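Local structure of particle-associated glycoside hydrolase (Acinetobacter phage Fri1, 6C72) at residues Q20-N25 against Y44-G49; D152-V157 against Q171-K176; G186-L191 against G221-G226; G410-T415 against N436-Q441; N492-L497 against S573-I578. The protein degrades the capsular polysaccharide of Acinetobacter baumannii as a phage tailspike, probably by hydrolysing glycosidic bonds during virus entry. All coordinates share one frame; numbering follows the deposited sequence.

Overall arrangement
The five contacts follow one another along an elongated chain that assembles as a trimer, and none touches another. Interaction 1 lies in the N-terminal part and interaction 5 in the C-terminal one, with centres about 107 Å apart. Interactions 2, 3 and 4 belong to the parallel beta-helix region between them. The centres of interactions 2 and 3 are about 30 Å apart, yet they differ in kind: interaction 2 joins two loops beside a zinc ion, interaction 3 two strands of the solenoid. Interaction 4 is about 39 Å from interaction 3 and about 45 Å from interaction 5, centre to centre. Interactions 2 and 5 both hold zinc ligands and both touch the second subunit.

Interaction 1. Residues Q20-N25 against Y44-G49; sequences QVDSVN and YVAGTG
Val24 lays its CG2 methyl over one face of the Tyr44 ring, and these two residues lose more surface to the contact than any others. The methyl sits 3.7 Å from the ring centroid, and the line between them leans 15° from the ring normal, which meets the geometry of a CH-pi contact. Its nearest ring atom is Tyr44 CD2, at 3.6 Å from Val24 CG2. The CB of Tyr44 points away from the 20-25 segment, but with CG anti to the backbone N (chi1 -164°) the ring folds back beneath the valine. Beyond the ring, Tyr44 OH is hydrogen-bonded to the carbonyl of Gly67. The same two residues are tied through their backbones: Val24 N donates to Tyr44 O over 3.0 Å with an N-H...O angle of 171°.

This bond falls where strand 19-21 gives way to helix 24-27. Ser23 is the N-cap of that helix, its OG accepting from Ala26 N, while residues 44-49 belong to the loop that leaves strand 38-41, the parallel neighbour of strand 19-21 in a five-stranded mixed sheet.

Ala46 is the third main contributor. Its CB points at the helix start and meets Ser23 CB at 3.7 Å, and its CA approaches the carbonyl O of Asp22 at the same separation. Ser23 CB also packs 3.3 Å from Tyr44 O. Ala46 is carried by a type II turn from Val45 to Thr48, in which Val45 O accepts from both the N and the OG1 of Thr48, the OG1 bond measuring 2.9 Å.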
# COMPACT_ATOMS: atom_id res chain seq x y z
N GLN A 20 -20.52 32.78 42.13
CA GLN A 20 -19.17 32.97 41.60
C GLN A 20 -18.23 33.11 42.79
O GLN A 20 -18.35 34.07 43.56
CB GLN A 20 -19.08 34.21 40.70
CG GLN A 20 -17.79 34.29 39.85
CD GLN A 20 -17.68 35.56 38.99
OE1 GLN A 20 -18.64 36.33 38.81
NE2 GLN A 20 -16.48 35.80 38.47
N VAL A 21 -17.31 32.16 42.95
CA VAL A 21 -16.32 32.21 44.02
C VAL A 21 -14.93 32.13 43.40
O VAL A 21 -14.77 31.96 42.19
CB VAL A 21 -16.53 31.11 45.07
CG1 VAL A 21 -17.86 31.31 45.78
CG2 VAL A 21 -16.46 29.74 44.44
N ASP A 22 -13.90 32.31 44.24
CA ASP A 22 -12.53 32.44 43.76
C ASP A 22 -11.73 31.15 43.83
O ASP A 22 -10.62 31.10 43.27
CB ASP A 22 -11.80 33.55 44.54
CG ASP A 22 -11.70 33.28 46.03
OD1 ASP A 22 -12.17 32.22 46.49
OD2 ASP A 22 -11.18 34.15 46.76
N SER A 23 -12.24 30.10 44.48
CA SER A 23 -11.49 28.86 44.62
C SER A 23 -12.44 27.77 45.10
O SER A 23 -13.58 28.04 45.47
CB SER A 23 -10.32 29.00 45.61
OG SER A 23 -10.80 29.19 46.92
N VAL A 24 -11.93 26.53 45.10
CA VAL A 24 -12.70 25.41 45.62
C VAL A 24 -12.89 25.56 47.13
O VAL A 24 -13.98 25.27 47.66
CB VAL A 24 -12.01 24.07 45.26
CG1 VAL A 24 -12.45 22.97 46.21
CG2 VAL A 24 -12.34 23.67 43.83
N ASN A 25 -11.87 26.03 47.84
CA ASN A 25 -12.02 26.24 49.28
C ASN A 25 -13.15 27.21 49.58
O ASN A 25 -13.89 27.03 50.56
CB ASN A 25 -10.71 26.73 49.90
CG ASN A 25 -9.68 25.61 50.04
OD1 ASN A 25 -10.02 24.43 49.97
ND2 ASN A 25 -8.42 25.98 50.24
N TYR A 44 -9.07 26.76 40.80
CA TYR A 44 -9.11 25.73 41.84
C TYR A 44 -8.47 26.25 43.12
O TYR A 44 -9.12 26.34 44.16
CB TYR A 44 -8.42 24.46 41.37
CG TYR A 44 -8.76 23.25 42.22
CD1 TYR A 44 -8.17 23.05 43.46
CD2 TYR A 44 -9.67 22.30 41.76
CE1 TYR A 44 -8.48 21.95 44.21
CE2 TYR A 44 -9.98 21.21 42.51
CZ TYR A 44 -9.38 21.03 43.72
OH TYR A 44 -9.70 19.92 44.46
N VAL A 45 -7.19 26.62 43.06
CA VAL A 45 -6.51 27.31 44.16
C VAL A 45 -6.56 28.81 43.91
O VAL A 45 -6.19 29.29 42.82
CB VAL A 45 -5.06 26.82 44.31
CG1 VAL A 45 -4.33 27.67 45.34
CG2 VAL A 45 -5.05 25.36 44.73
N ALA A 46 -7.01 29.56 44.91
CA ALA A 46 -7.28 30.98 44.74
C ALA A 46 -6.06 31.73 44.22
O ALA A 46 -4.95 31.55 44.72
CB ALA A 46 -7.75 31.59 46.06
N GLY A 47 -6.28 32.54 43.19
CA GLY A 47 -5.27 33.41 42.61
C GLY A 47 -4.34 32.77 41.60
O GLY A 47 -3.43 33.46 41.12
N THR A 48 -4.54 31.49 41.24
CA THR A 48 -3.64 30.86 40.29
C THR A 48 -4.12 31.01 38.85
O THR A 48 -3.30 30.92 37.93
CB THR A 48 -3.46 29.36 40.58
OG1 THR A 48 -4.70 28.65 40.41
CG2 THR A 48 -2.91 29.14 41.98
N GLY A 49 -5.42 31.21 38.63
CA GLY A 49 -5.93 31.29 37.28
C GLY A 49 -6.11 29.96 36.58
O GLY A 49 -6.49 29.94 35.40

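Interaction 2. Residues D152-V157 against Q171-K176; sequences DSFVSV and QTATYK. With ZN (zinc ion), chain O.
Gln171 reaches back to the 152-157 segment through its amide, and its OE1 accepts from Val157 N at 2.9 Å. A second donor, Ala173 N, meets the same oxygen from the opposite face of the amide plane. Gln171 NE2 in turn donates to Ala173 O over 2.8 Å, nearly straight at 175° and in the plane of both groups. With both ends engaged, the amide's rotation is fixed; a bend at chi2 (-58°) turns the chain into this position.

Thr172 brings OG1 against the CB and CG2 of Val157. Next, Ala173 presents CB to Val155 O at 3.3 Å and to Phe154, whose CE1 lies 3.8 Å from that methyl. Thr174 CA lies at the edge of the Phe154 ring, in its plane. Tyr175 turns its ring away, edge-to-face with Trp233 and His177.

Lys176 closes the antiparallel run: its O accepts from Asp152 N at 2.8 Å. The two loops flank helix 160-165 beside the beta-helix and pack against the second subunit, where Ser156 OG bonds to Lys142 of that subunit.

Asp152 binds a zinc ion through both oxygens, OD1 at 2.3 Å and OD2 at 2.6 Å; OD1 also accepts from Ser153 N. Metal and amide together fix the carboxylate's rotation. Lys176 NZ, 4.2 Å from Asp152 OD2 and too far for a salt bridge, may still offset part of its negative charge.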
# COMPACT_ATOMS: atom_id res chain seq x y z
N ASP A 152 3.82 24.73 24.16
CA ASP A 152 4.29 26.02 24.60
C ASP A 152 3.98 27.06 23.52
O ASP A 152 3.60 26.73 22.40
CB ASP A 152 5.79 25.97 24.95
CG ASP A 152 6.17 26.98 26.04
OD1 ASP A 152 5.33 27.84 26.39
OD2 ASP A 152 7.29 26.91 26.58
N SER A 153 4.12 28.33 23.89
CA SER A 153 3.77 29.39 22.97
C SER A 153 4.65 29.36 21.72
O SER A 153 5.83 29.02 21.78
CB SER A 153 3.90 30.73 23.67
OG SER A 153 5.25 30.96 24.01
N PHE A 154 4.04 29.65 20.57
CA PHE A 154 4.75 29.75 19.31
C PHE A 154 4.64 31.18 18.79
O PHE A 154 3.53 31.67 18.57
CB PHE A 154 4.20 28.76 18.28
CG PHE A 154 4.91 28.82 16.96
CD1 PHE A 154 6.09 28.13 16.77
CD2 PHE A 154 4.38 29.56 15.91
CE1 PHE A 154 6.76 28.18 15.56
CE2 PHE A 154 5.03 29.61 14.70
CZ PHE A 154 6.23 28.92 14.51
N VAL A 155 5.78 31.84 18.61
CA VAL A 155 5.85 33.19 18.07
C VAL A 155 6.79 33.15 16.87
O VAL A 155 7.99 32.94 17.02
CB VAL A 155 6.32 34.21 19.12
CG1 VAL A 155 6.46 35.62 18.50
CG2 VAL A 155 5.37 34.24 20.31
N SER A 156 6.25 33.40 15.68
CA SER A 156 7.05 33.32 14.47
C SER A 156 8.05 34.48 14.39
O SER A 156 7.92 35.51 15.06
CB SER A 156 6.15 33.31 13.25
OG SER A 156 5.46 34.54 13.14
N VAL A 157 9.08 34.29 13.56
CA VAL A 157 10.10 35.29 13.29
C VAL A 157 10.07 35.63 11.80
O VAL A 157 9.85 34.74 10.97
CB VAL A 157 11.51 34.78 13.67
CG1 VAL A 157 12.58 35.79 13.25
CG2 VAL A 157 11.61 34.44 15.15
N GLN A 171 11.79 32.23 8.78
CA GLN A 171 10.99 31.90 9.95
C GLN A 171 11.73 30.80 10.71
O GLN A 171 11.70 29.63 10.33
CB GLN A 171 9.58 31.49 9.55
CG GLN A 171 8.57 31.69 10.66
CD GLN A 171 8.95 30.91 11.90
OE1 GLN A 171 9.45 31.47 12.87
NE2 GLN A 171 8.76 29.58 11.85
N THR A 172 12.42 31.18 11.77
CA THR A 172 13.31 30.27 12.47
C THR A 172 12.68 29.63 13.69
O THR A 172 13.29 28.74 14.28
CB THR A 172 14.60 30.99 12.88
OG1 THR A 172 14.29 32.18 13.62
CG2 THR A 172 15.44 31.35 11.64
N ALA A 173 11.50 30.07 14.11
CA ALA A 173 10.88 29.52 15.30
C ALA A 173 10.26 28.15 15.02
O ALA A 173 9.66 27.94 13.96
CB ALA A 173 9.81 30.47 15.85
N THR A 174 10.43 27.22 15.96
CA THR A 174 9.84 25.89 15.85
C THR A 174 9.02 25.59 17.10
O THR A 174 9.30 26.13 18.17
CB THR A 174 10.89 24.79 15.66
OG1 THR A 174 11.81 24.82 16.76
CG2 THR A 174 11.65 24.98 14.36
N TYR A 175 8.01 24.73 16.95
CA TYR A 175 7.11 24.44 18.06
C TYR A 175 7.86 23.78 19.21
O TYR A 175 8.86 23.09 19.02
CB TYR A 175 5.95 23.54 17.61
CG TYR A 175 6.26 22.05 17.62
CD1 TYR A 175 6.89 21.45 16.54
CD2 TYR A 175 5.92 21.25 18.70
CE1 TYR A 175 7.17 20.10 16.54
CE2 TYR A 175 6.19 19.87 18.71
CZ TYR A 175 6.82 19.30 17.62
OH TYR A 175 7.10 17.94 17.61
N LYS A 176 7.36 23.99 20.41
CA LYS A 176 7.98 23.42 21.60
C LYS A 176 6.88 22.87 22.49
O LYS A 176 5.80 23.46 22.61
CB LYS A 176 8.82 24.48 22.35
CG LYS A 176 9.56 23.92 23.55
CD LYS A 176 10.68 24.84 24.05
CE LYS A 176 10.17 25.97 24.93
NZ LYS A 176 11.17 27.08 24.98
ZN ZN O . 6.66 29.08 27.86
O HOH W 1 5.28 25.97 20.64
O HOH W 2 8.14 27.57 20.18

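Interaction 3. Residues G186-L191 against G221-G226; sequences GSQVYL and GIKIIG
Two parallel beta bridges, Tyr190 with Ile222 and Leu191 with Lys223 (CA atoms 4.9 and 5.0 Å apart), set a register in which Gly221 O accepts from Tyr190 N over 3.0 Å and, weakly, from Val189 N, where the chain turns a corner, while Lys223 N donates back to Tyr190 O at 3.0 Å with an angle of 161°.

On the face of Leu191 and Lys223 the two side chains lie alongside each other and point the same way. Leu191 CD1 rests 3.8 Å from Lys223 CD; a chi1 of 176° sets the lysine CG opposite the main-chain nitrogen, and the chain stays extended to its end, giving the leucine methyl a straight aliphatic surface. The same CD1 meets Ile225 CD1 at 4.0 Å. The polar end of the lysine goes to Asn164 of the third subunit, and Gln188 bonds to Glu160 and Asn164 of that chain, so this face lies at a trimer interface.

On the other face, Ile222 CG2 approaches Tyr190 O at 4.0 Å, while the Tyr190 side chain leads away, its OH hydrogen-bonded to the carbonyl of Gly200. Val189, at the corner, brings its CB to Gly221 O.

Successive rungs of the parallel beta-helix meet here: strand 188-192 lies between 133-140 and 220-224, which is followed by 244-247, and Met206 of strand 204-207 packs against Val189, Tyr190 and Ile222.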
# COMPACT_ATOMS: atom_id res chain seq x y z
N GLY A 186 9.92 4.42 39.22
CA GLY A 186 10.76 3.86 38.18
C GLY A 186 10.07 2.95 37.19
O GLY A 186 10.75 2.34 36.36
N SER A 187 8.74 2.83 37.24
CA SER A 187 8.03 1.88 36.40
C SER A 187 7.73 2.46 35.03
O SER A 187 8.53 2.30 34.10
CB SER A 187 6.75 1.40 37.11
OG SER A 187 5.98 2.50 37.57
N GLN A 188 6.59 3.13 34.87
CA GLN A 188 6.24 3.74 33.60
C GLN A 188 5.47 5.03 33.85
O GLN A 188 4.97 5.26 34.96
CB GLN A 188 5.42 2.79 32.71
CG GLN A 188 3.99 2.54 33.15
CD GLN A 188 3.92 1.63 34.36
OE1 GLN A 188 4.59 0.59 34.41
NE2 GLN A 188 3.08 1.98 35.34
N VAL A 189 5.38 5.87 32.82
CA VAL A 189 4.57 7.08 32.94
C VAL A 189 3.11 6.77 32.66
O VAL A 189 2.22 7.08 33.46
CB VAL A 189 5.09 8.19 32.00
CG1 VAL A 189 4.25 9.46 32.18
CG2 VAL A 189 6.56 8.49 32.23
N TYR A 190 2.85 6.11 31.52
CA TYR A 190 1.51 5.90 30.99
C TYR A 190 1.34 4.41 30.67
O TYR A 190 1.85 3.92 29.65
CB TYR A 190 1.29 6.76 29.75
CG TYR A 190 -0.15 6.99 29.36
CD1 TYR A 190 -1.18 6.90 30.31
CD2 TYR A 190 -0.49 7.28 28.03
CE1 TYR A 190 -2.50 7.13 29.95
CE2 TYR A 190 -1.81 7.49 27.65
CZ TYR A 190 -2.81 7.42 28.61
OH TYR A 190 -4.12 7.64 28.24
N LEU A 191 0.62 3.69 31.52
CA LEU A 191 0.37 2.26 31.33
C LEU A 191 -1.00 2.05 30.69
O LEU A 191 -2.01 2.55 31.19
CB LEU A 191 0.46 1.52 32.66
CG LEU A 191 0.10 0.03 32.66
CD1 LEU A 191 1.08 -0.79 31.82
CD2 LEU A 191 0.00 -0.50 34.09
N GLY A 221 8.19 5.18 29.00
CA GLY A 221 7.26 6.26 28.79
C GLY A 221 5.85 5.72 28.63
O GLY A 221 5.04 5.78 29.56
N ILE A 222 5.56 5.17 27.46
CA ILE A 222 4.28 4.53 27.17
C ILE A 222 4.51 3.03 27.12
O ILE A 222 5.34 2.56 26.33
CB ILE A 222 3.66 5.03 25.85
CG1 ILE A 222 3.62 6.55 25.80
CG2 ILE A 222 2.25 4.44 25.68
CD1 ILE A 222 3.24 7.10 24.44
N LYS A 223 3.83 2.30 28.00
CA LYS A 223 3.79 0.85 27.98
C LYS A 223 2.38 0.43 27.59
O LYS A 223 1.42 0.75 28.31
CB LYS A 223 4.18 0.25 29.34
CG LYS A 223 4.06 -1.25 29.40
CD LYS A 223 4.51 -1.87 30.73
CE LYS A 223 4.31 -3.39 30.64
NZ LYS A 223 4.59 -4.18 31.89
N ILE A 224 2.24 -0.26 26.46
CA ILE A 224 0.94 -0.59 25.90
C ILE A 224 0.70 -2.08 26.04
O ILE A 224 1.45 -2.90 25.49
CB ILE A 224 0.84 -0.15 24.43
CG1 ILE A 224 1.01 1.37 24.32
CG2 ILE A 224 -0.50 -0.56 23.87
CD1 ILE A 224 1.01 1.88 22.86
N ILE A 225 -0.34 -2.43 26.79
CA ILE A 225 -0.89 -3.79 26.79
C ILE A 225 -2.26 -3.83 26.12
O ILE A 225 -2.63 -4.89 25.60
CB ILE A 225 -0.99 -4.36 28.22
CG1 ILE A 225 0.25 -4.00 29.04
CG2 ILE A 225 -1.20 -5.88 28.22
CD1 ILE A 225 0.13 -4.46 30.49
N GLY A 226 -2.99 -2.72 26.10
CA GLY A 226 -4.33 -2.67 25.55
C GLY A 226 -4.33 -2.55 24.04
O GLY A 226 -3.35 -2.84 23.35

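Interaction 4. Residues G410-T415 against N436-Q441; sequences GFSYNT and NIVATQ
Asn436 turns its amide edge-on to Ser412, so that ND2 donates to the serine OG at 3.0 Å. The bond is straight (167°), and OG lies only 9° out of the amide plane, which is where an N-H of that group points. In Asn436 a chi1 of -169° swings the amide away from its own N and across the gap, while Ser412 swings OG between its own N and carbonyl carbon. One water accepts from Asn436 ND2 and from Phe411 N. Another accepts from Ser412 OG and Thr415 N and donates to Asn436 OD1 at 2.9 Å. Both ends of the amide are therefore linked to the 410-415 segment, directly or through water.

Apolar groups lie beside this polar patch. The side chains of Phe411 and Val438 cross at about a right angle, with Phe411 CE2 4.0 Å from Val438 CG1. Asn436 ND2 lies near the plane of the Phe411 ring, at its edge. The other valine methyl, CG2, faces the 410-415 segment, 3.4 Å from Thr415 O and 3.8 Å from Ser412 OG. Ile437 CG2 adds a lighter touch on that carbonyl. Elsewhere the Phe411 ring stacks on Phe433 and meets Phe398 edge-to-face.

Asn436 OD1 also accepts from Val438 N at 2.9 Å, the donor lying above the carbonyl plane. A side-chain oxygen bonded to the amide two residues on is an Asx turn; here it leads into the weakly bonded helix 438-441, while ND2 of the same amide ties that helix start to strand 412-413, near the C-terminal end of the parallel beta-helix.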
# COMPACT_ATOMS: atom_id res chain seq x y z
N GLY A 410 29.87 -0.86 2.32
CA GLY A 410 29.31 -2.15 1.94
C GLY A 410 27.80 -2.14 1.82
O GLY A 410 27.10 -1.22 2.24
N PHE A 411 27.28 -3.19 1.20
CA PHE A 411 25.82 -3.34 1.17
C PHE A 411 25.31 -3.90 2.48
O PHE A 411 24.26 -3.48 2.98
CB PHE A 411 25.40 -4.23 -0.00
CG PHE A 411 23.94 -4.60 0.01
CD1 PHE A 411 23.00 -3.75 -0.53
CD2 PHE A 411 23.52 -5.81 0.55
CE1 PHE A 411 21.66 -4.08 -0.53
CE2 PHE A 411 22.19 -6.15 0.55
CZ PHE A 411 21.25 -5.29 0.02
N SER A 412 26.03 -4.85 3.07
CA SER A 412 25.57 -5.53 4.27
C SER A 412 26.78 -6.11 4.97
O SER A 412 27.88 -6.19 4.41
CB SER A 412 24.55 -6.62 3.93
OG SER A 412 25.11 -7.60 3.08
N TYR A 413 26.57 -6.49 6.22
CA TYR A 413 27.57 -7.19 7.01
C TYR A 413 26.97 -8.52 7.43
O TYR A 413 25.85 -8.56 7.95
CB TYR A 413 27.97 -6.36 8.24
CG TYR A 413 28.64 -7.17 9.32
CD1 TYR A 413 29.94 -7.63 9.18
CD2 TYR A 413 27.94 -7.51 10.48
CE1 TYR A 413 30.54 -8.40 10.16
CE2 TYR A 413 28.52 -8.27 11.47
CZ TYR A 413 29.82 -8.71 11.31
OH TYR A 413 30.39 -9.48 12.31
N ASN A 414 27.69 -9.61 7.17
CA ASN A 414 27.35 -10.92 7.73
C ASN A 414 25.92 -11.34 7.38
O ASN A 414 25.25 -11.99 8.18
CB ASN A 414 27.56 -10.91 9.25
CG ASN A 414 27.64 -12.30 9.85
OD1 ASN A 414 28.14 -13.24 9.23
ND2 ASN A 414 27.15 -12.44 11.08
N THR A 415 25.44 -10.95 6.21
CA THR A 415 24.05 -11.17 5.81
C THR A 415 23.96 -12.26 4.74
O THR A 415 24.86 -12.40 3.91
CB THR A 415 23.44 -9.86 5.33
OG1 THR A 415 23.52 -8.90 6.40
CG2 THR A 415 21.99 -10.02 4.95
N ASN A 436 31.09 -10.10 -0.85
CA ASN A 436 29.77 -10.19 -0.23
C ASN A 436 28.97 -11.26 -0.94
O ASN A 436 28.53 -11.07 -2.08
CB ASN A 436 29.04 -8.85 -0.29
CG ASN A 436 27.78 -8.86 0.57
OD1 ASN A 436 27.25 -9.92 0.87
ND2 ASN A 436 27.32 -7.68 0.98
N ILE A 437 28.70 -12.36 -0.23
CA ILE A 437 28.00 -13.49 -0.81
C ILE A 437 26.59 -13.13 -1.26
O ILE A 437 26.03 -13.80 -2.13
CB ILE A 437 27.98 -14.65 0.22
CG1 ILE A 437 27.51 -15.95 -0.44
CG2 ILE A 437 27.13 -14.26 1.46
CD1 ILE A 437 27.67 -17.16 0.44
N VAL A 438 26.01 -12.06 -0.71
CA VAL A 438 24.68 -11.62 -1.14
C VAL A 438 24.67 -11.38 -2.65
O VAL A 438 23.67 -11.64 -3.33
CB VAL A 438 24.25 -10.35 -0.37
CG1 VAL A 438 23.00 -9.71 -0.99
CG2 VAL A 438 24.01 -10.66 1.10
N ALA A 439 25.79 -10.91 -3.20
CA ALA A 439 25.84 -10.64 -4.63
C ALA A 439 25.69 -11.90 -5.47
O ALA A 439 25.27 -11.80 -6.63
CB ALA A 439 27.14 -9.92 -4.99
N THR A 440 25.99 -13.08 -4.92
CA THR A 440 25.80 -14.32 -5.66
C THR A 440 24.49 -15.02 -5.32
O THR A 440 24.18 -16.04 -5.92
CB THR A 440 26.97 -15.30 -5.41
OG1 THR A 440 26.87 -15.86 -4.09
CG2 THR A 440 28.32 -14.61 -5.54
N GLN A 441 23.72 -14.48 -4.38
CA GLN A 441 22.50 -15.11 -3.91
C GLN A 441 21.24 -14.39 -4.37
O GLN A 441 20.29 -15.04 -4.80
CB GLN A 441 22.49 -15.15 -2.38
CG GLN A 441 23.56 -16.00 -1.76
CD GLN A 441 23.55 -15.86 -0.25
OE1 GLN A 441 23.19 -14.80 0.28
NE2 GLN A 441 23.94 -16.92 0.44
O HOH W 3 28.99 -5.59 0.81
O HOH W 4 26.67 -9.73 3.69

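Interaction 5. Residues N492-L497 against S573-I578; sequences NFNLDL and SANTFI. With ZN (zinc ion), chain L; ZN (zinc ion), chain G.
Backbone bonds come first: Phe493 and Phe577 form an antiparallel hydrogen-bonded pair, with Phe493 N to Phe577 O at 2.9 Å and Phe577 N to Phe493 O at 3.0 Å. Strands 485-494 and 576-585 are neighbours in the antiparallel sheet of the C-terminal part of the chain. Leu495 N donates to Asn575 O over 2.8 Å, so their ladder runs on into the loops that follow residue 494 and precede residue 576.

The main polar side-chain contact joins two amides whose planes are 72° apart. Asn575 ND2 donates a hydrogen bond to Asn494 OD1 at 2.7 Å, approaching from above the plane of the acceptor (36° out of it).

Apolar contact falls to Leu495, whose CD1 lies 3.7 Å from Phe577 CD1, the side chains crossing at about a right angle. Asn492 ND2 brushes Thr576 and Ile578, but its hydrogen bond is to Asp483 of the second subunit.

Two metal bonds remain. Asn575 OD1 binds a zinc ion at 2.1 Å, in a site shared with Asp519, Thr521 and Ser573, and Asp496 OD2 binds a separate zinc ion with two waters. Pulling on OD1, the first ion would polarise the Asn575 amide and probably strengthen its N-H as a donor to Asn494, coupling the metal site to the neighbouring strand.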
# COMPACT_ATOMS: atom_id res chain seq x y z
N ASN A 492 19.15 -42.21 -19.00
CA ASN A 492 20.23 -43.05 -18.51
C ASN A 492 19.77 -44.50 -18.56
O ASN A 492 18.65 -44.81 -18.15
CB ASN A 492 20.60 -42.63 -17.08
CG ASN A 492 21.70 -43.49 -16.46
OD1 ASN A 492 21.59 -44.72 -16.42
ND2 ASN A 492 22.73 -42.85 -15.93
N PHE A 493 20.63 -45.38 -19.08
CA PHE A 493 20.30 -46.80 -19.17
C PHE A 493 21.39 -47.63 -18.55
O PHE A 493 22.57 -47.47 -18.88
CB PHE A 493 20.06 -47.25 -20.61
CG PHE A 493 18.74 -46.86 -21.13
CD1 PHE A 493 17.61 -47.57 -20.79
CD2 PHE A 493 18.61 -45.73 -21.93
CE1 PHE A 493 16.38 -47.18 -21.25
CE2 PHE A 493 17.39 -45.34 -22.39
CZ PHE A 493 16.27 -46.04 -22.06
N ASN A 494 20.99 -48.54 -17.68
CA ASN A 494 21.87 -49.52 -17.08
C ASN A 494 21.68 -50.81 -17.88
O ASN A 494 20.66 -51.49 -17.71
CB ASN A 494 21.51 -49.72 -15.62
CG ASN A 494 22.42 -50.70 -14.92
OD1 ASN A 494 23.53 -50.96 -15.37
ND2 ASN A 494 21.92 -51.30 -13.86
N LEU A 495 22.63 -51.13 -18.76
CA LEU A 495 22.50 -52.28 -19.64
C LEU A 495 23.20 -53.51 -19.05
O LEU A 495 24.33 -53.43 -18.56
CB LEU A 495 23.09 -51.99 -21.03
CG LEU A 495 22.46 -50.86 -21.84
CD1 LEU A 495 23.04 -50.79 -23.23
CD2 LEU A 495 20.93 -51.03 -21.91
N ASP A 496 22.54 -54.65 -19.15
CA ASP A 496 23.12 -55.93 -18.81
C ASP A 496 23.29 -56.73 -20.11
O ASP A 496 23.17 -56.17 -21.20
CB ASP A 496 22.26 -56.62 -17.76
CG ASP A 496 20.80 -56.70 -18.15
OD1 ASP A 496 20.50 -57.13 -19.28
OD2 ASP A 496 19.94 -56.28 -17.35
N LEU A 497 23.53 -58.04 -19.99
CA LEU A 497 23.83 -58.83 -21.18
C LEU A 497 22.59 -59.24 -21.97
O LEU A 497 22.75 -59.74 -23.10
CB LEU A 497 24.62 -60.08 -20.82
CG LEU A 497 25.91 -59.78 -20.06
CD1 LEU A 497 26.73 -61.08 -19.85
CD2 LEU A 497 26.71 -58.71 -20.78
N SER A 573 30.60 -55.06 -16.36
CA SER A 573 31.25 -53.88 -15.82
C SER A 573 31.03 -52.66 -16.71
O SER A 573 31.07 -51.53 -16.23
CB SER A 573 32.75 -54.13 -15.63
OG SER A 573 33.39 -54.34 -16.88
N ALA A 574 30.78 -52.87 -17.99
CA ALA A 574 30.53 -51.77 -18.91
C ALA A 574 29.03 -51.68 -19.14
O ALA A 574 28.48 -52.19 -20.13
CB ALA A 574 31.32 -51.99 -20.20
N ASN A 575 28.35 -50.99 -18.22
CA ASN A 575 26.90 -51.03 -18.15
C ASN A 575 26.20 -49.68 -18.26
O ASN A 575 25.00 -49.66 -18.53
CB ASN A 575 26.45 -51.68 -16.83
CG ASN A 575 27.02 -50.98 -15.64
OD1 ASN A 575 28.20 -50.65 -15.62
ND2 ASN A 575 26.17 -50.67 -14.67
N THR A 576 26.88 -48.57 -17.99
CA THR A 576 26.21 -47.28 -17.94
C THR A 576 26.29 -46.58 -19.29
O THR A 576 27.38 -46.18 -19.73
CB THR A 576 26.80 -46.39 -16.85
OG1 THR A 576 26.75 -47.08 -15.60
CG2 THR A 576 26.01 -45.11 -16.75
N PHE A 577 25.14 -46.36 -19.92
CA PHE A 577 25.07 -45.71 -21.21
C PHE A 577 24.08 -44.56 -21.17
O PHE A 577 23.07 -44.63 -20.47
CB PHE A 577 24.69 -46.71 -22.31
CG PHE A 577 25.74 -47.76 -22.57
CD1 PHE A 577 25.82 -48.91 -21.77
CD2 PHE A 577 26.66 -47.60 -23.60
CE1 PHE A 577 26.79 -49.87 -22.01
CE2 PHE A 577 27.62 -48.55 -23.86
CZ PHE A 577 27.69 -49.70 -23.06
N ILE A 578 24.39 -43.48 -21.89
CA ILE A 578 23.47 -42.37 -22.07
C ILE A 578 22.87 -42.49 -23.46
O ILE A 578 23.58 -42.73 -24.45
CB ILE A 578 24.18 -41.02 -21.90
CG1 ILE A 578 24.94 -40.93 -20.56
CG2 ILE A 578 23.19 -39.89 -22.09
CD1 ILE A 578 24.07 -40.96 -19.28
ZN ZN L . 29.76 -49.64 -14.60
ZN ZN G . 17.98 -56.54 -17.98
O HOH W 5 24.38 -48.24 -14.95
O HOH W 6 17.55 -56.73 -20.15
O HOH W 7 17.98 -54.18 -17.33
O HOH W 8 28.66 -48.70 -12.80